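Local coordinates for protein glucose dehydrogenase (Serratia sp. FS14, PDB 7CGZ) that is a bacterial dehydrogenase of the glucose/sorbosone dehydrogenase family, built on a beta-propeller fold, at residues L27-P32 with L63-A68. Sequence-based numbering, arbitrary orientation.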
ATOM      1  N   LEU B  27      17.980   4.109 -22.488  1.00 36.48           N
ATOM      2  CA  LEU B  27      19.090   4.523 -21.636  1.00 35.86           C
ATOM      3  C   LEU B  27      18.713   4.349 -20.177  1.00 36.12           C
ATOM      4  O   LEU B  27      17.563   4.549 -19.801  1.00 34.05           O
ATOM      5  CB  LEU B  27      19.458   5.995 -21.848  1.00 40.37           C
ATOM      6  CG  LEU B  27      20.286   6.517 -23.017  1.00 44.84           C
ATOM      7  CD1 LEU B  27      21.519   5.675 -23.302  1.00 36.19           C
ATOM      8  CD2 LEU B  27      19.391   6.606 -24.211  1.00 49.20           C
ATOM      9  N   ILE B  28      19.704   4.048 -19.340  1.00 34.74           N
ATOM     10  CA  ILE B  28      19.470   3.854 -17.911  1.00 34.03           C
ATOM     11  C   ILE B  28      20.579   4.530 -17.131  1.00 31.85           C
ATOM     12  O   ILE B  28      21.759   4.352 -17.448  1.00 34.53           O
ATOM     13  CB  ILE B  28      19.432   2.356 -17.538  1.00 31.20           C
ATOM     14  CG1 ILE B  28      18.396   1.639 -18.371  1.00 33.53           C
ATOM     15  CG2 ILE B  28      19.210   2.120 -16.038  1.00 33.07           C
ATOM     16  CD1 ILE B  28      19.035   0.974 -19.520  1.00 50.47           C
ATOM     17  N   THR B  29      20.214   5.256 -16.087  1.00 31.67           N
ATOM     18  CA  THR B  29      21.192   5.794 -15.156  1.00 34.63           C
ATOM     19  C   THR B  29      21.340   4.870 -13.963  1.00 36.57           C
ATOM     20  O   THR B  29      20.356   4.316 -13.463  1.00 31.54           O
ATOM     21  CB  THR B  29      20.795   7.182 -14.658  1.00 32.52           C
ATOM     22  OG1 THR B  29      19.533   7.093 -13.982  1.00 29.73           O
ATOM     23  CG2 THR B  29      20.707   8.152 -15.821  1.00 29.25           C
ATOM     24  N   GLU B  30      22.577   4.713 -13.516  1.00 32.41           N
ATOM     25  CA  GLU B  30      22.890   4.126 -12.228  1.00 33.84           C
ATOM     26  C   GLU B  30      23.355   5.267 -11.343  1.00 36.10           C
ATOM     27  O   GLU B  30      24.297   5.987 -11.699  1.00 36.12           O
ATOM     28  CB  GLU B  30      23.968   3.052 -12.357  1.00 35.84           C
ATOM     29  CG  GLU B  30      23.593   1.899 -13.293  1.00 36.38           C
ATOM     30  CD  GLU B  30      24.739   0.923 -13.476  1.00 39.93           C
ATOM     31  OE1 GLU B  30      24.985   0.101 -12.565  1.00 38.53           O
ATOM     32  OE2 GLU B  30      25.439   1.019 -14.510  1.00 42.24           O
ATOM     33  N   ARG B  31      22.676   5.453 -10.218  1.00 35.88           N
ATOM     34  CA  ARG B  31      22.940   6.627  -9.385  1.00 37.59           C
ATOM     35  C   ARG B  31      24.408   6.812  -9.006  1.00 38.28           C
ATOM     36  O   ARG B  31      24.851   7.975  -8.947  1.00 36.09           O
ATOM     37  CB  ARG B  31      22.063   6.578  -8.130  1.00 33.11           C
ATOM     38  CG  ARG B  31      22.000   7.890  -7.355  1.00 37.61           C
ATOM     39  CD  ARG B  31      20.846   7.885  -6.351  1.00 42.52           C
ATOM     40  NE  ARG B  31      21.220   7.242  -5.092  1.00 46.69           N
ATOM     41  CZ  ARG B  31      20.755   6.065  -4.686  1.00 55.20           C
ATOM     42  NH1 ARG B  31      19.892   5.391  -5.442  1.00 55.94           N
ATOM     43  NH2 ARG B  31      21.153   5.556  -3.521  1.00 53.27           N
ATOM     44  N   PRO B  32      25.202   5.761  -8.728  1.00 40.49           N
ATOM     45  CA  PRO B  32      26.637   5.983  -8.463  1.00 37.17           C
ATOM     46  C   PRO B  32      27.332   6.834  -9.510  1.00 42.62           C
ATOM     47  O   PRO B  32      28.339   7.484  -9.197  1.00 41.30           O
ATOM     48  CB  PRO B  32      27.204   4.563  -8.435  1.00 38.27           C
ATOM     49  CG  PRO B  32      26.065   3.751  -7.894  1.00 40.60           C
ATOM     50  CD  PRO B  32      24.818   4.357  -8.468  1.00 37.83           C
ATOM     51  N   LEU B  63      21.038  11.245 -11.927  1.00 34.89           N
ATOM     52  CA  LEU B  63      19.590  11.128 -11.714  1.00 32.40           C
ATOM     53  C   LEU B  63      18.865  10.917 -13.028  1.00 31.81           C
ATOM     54  O   LEU B  63      18.955   9.854 -13.529  1.00 30.99           O
ATOM     55  CB  LEU B  63      19.103  12.342 -10.924  1.00 31.51           C
ATOM     56  CG  LEU B  63      19.810  12.542  -9.589  1.00 32.28           C
ATOM     57  CD1 LEU B  63      19.491  13.869  -8.949  1.00 31.77           C
ATOM     58  CD2 LEU B  63      19.505  11.421  -8.629  1.00 31.11           C
ATOM     59  N   GLU B  64      18.255  11.937 -13.597  1.00 29.21           N
ATOM     60  CA  GLU B  64      17.399  11.662 -14.769  1.00 30.64           C
ATOM     61  C   GLU B  64      18.159  11.627 -16.091  1.00 34.20           C
ATOM     62  O   GLU B  64      19.113  12.337 -16.247  1.00 31.21           O
ATOM     63  CB  GLU B  64      16.305  12.717 -14.863  1.00 32.00           C
ATOM     64  CG  GLU B  64      15.230  12.347 -15.836  1.00 28.54           C
ATOM     65  CD  GLU B  64      14.077  11.668 -15.137  1.00 36.82           C
ATOM     66  OE1 GLU B  64      14.282  10.574 -14.603  1.00 34.22           O
ATOM     67  OE2 GLU B  64      13.023  12.282 -15.058  1.00 37.71           O
ATOM     68  N   VAL B  65      17.701  10.782 -16.996  1.00 30.80           N
ATOM     69  CA  VAL B  65      18.217  10.777 -18.380  1.00 29.93           C
ATOM     70  C   VAL B  65      16.996  11.048 -19.245  1.00 34.78           C
ATOM     71  O   VAL B  65      16.007  10.358 -19.085  1.00 32.77           O
ATOM     72  CB  VAL B  65      18.902   9.459 -18.748  1.00 30.48           C
ATOM     73  CG1 VAL B  65      17.987   8.274 -18.515  1.00 33.28           C
ATOM     74  CG2 VAL B  65      19.375   9.505 -20.184  1.00 33.01           C
ATOM     75  N   LEU B  66      17.084  12.032 -20.123  1.00 30.13           N
ATOM     76  CA  LEU B  66      15.946  12.413 -20.949  1.00 30.76           C
ATOM     77  C   LEU B  66      16.373  12.798 -22.364  1.00 35.16           C
ATOM     78  O   LEU B  66      16.941  13.877 -22.567  1.00 32.38           O
ATOM     79  CB  LEU B  66      15.194  13.576 -20.294  1.00 32.35           C
ATOM     80  CG  LEU B  66      13.967  14.096 -21.045  1.00 32.70           C
ATOM     81  CD1 LEU B  66      13.060  12.936 -21.490  1.00 36.26           C
ATOM     82  CD2 LEU B  66      13.195  15.090 -20.189  1.00 34.35           C
ATOM     83  N   PRO B  67      16.094  11.959 -23.362  1.00 35.83           N
ATOM     84  CA  PRO B  67      16.328  12.359 -24.755  1.00 34.56           C
ATOM     85  C   PRO B  67      15.470  13.546 -25.160  1.00 35.09           C
ATOM     86  O   PRO B  67      14.355  13.741 -24.672  1.00 31.99           O
ATOM     87  CB  PRO B  67      15.944  11.107 -25.554  1.00 36.30           C
ATOM     88  CG  PRO B  67      16.113   9.968 -24.573  1.00 34.48           C
ATOM     89  CD  PRO B  67      15.715  10.545 -23.250  1.00 34.54           C
ATOM     90  N   ALA B  68      16.008  14.340 -26.078  1.00 35.73           N
ATOM     91  CA  ALA B  68      15.272  15.489 -26.569  1.00 37.10           C
ATOM     92  C   ALA B  68      14.065  15.018 -27.376  1.00 33.49           C
ATOM     93  O   ALA B  68      14.079  13.916 -27.932  1.00 34.94           O
ATOM     94  CB  ALA B  68      16.174  16.372 -27.436  1.00 32.37           C
TER
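The T29 hydroxyl donates a hydrogen bond to the backbone carbonyl of L63, OG1 to O 2.9 Å. It joins two neighbouring antiparallel sheets of the beta-propeller. Strand 26-30 belongs to one sheet and strand 62-67 to the next. The axes of segments 27-30 and 63-67 approach to 6.9 Å and run nearly antiparallel, at 164°. The two strands lie in different sheets, and the bond across them runs from a side chain to a backbone carbonyl, so this is packing between sheets and not strand pairing. The C=O...OG1 angle is 163°, so the hydroxyl meets the carbonyl oxygen almost head-on. The T29 chi1 of 60° turns OG1 to the L63 carbonyl and sets the methyl CG2 against V65. The same OG1 has a weak hydrogen bond with the backbone N of S16 in strand 3-19. The L63 carbonyl is offered at a classic beta bulge, where L63 and E64 both face S80 of strand 76-84.

The methyl of T29 packs on V65. Its CG2 lies 3.7 Å from CB of V65 and 3.8 Å from CG1 of V65. The two side chains pass alongside each other in opposite directions. V65 divides its branches between two residues: CG1 meets T29, and CG2 reaches CB of L27 at 3.9 Å. L35 of strand 34-39 also touches both T29 and V65, while V77 and L79 of strand 76-84 touch V65. E64 points away from strand 26-30. Its OE1 forms a salt bridge with K128 NZ and a hydrogen bond with S16 OG. That serine hydroxyl also bonds the backbone N of V65, so S16 links strand 3-19 to both residues. At the end away from L27, R31 CD touches L63 CD2 more loosely, at 4.4 Å.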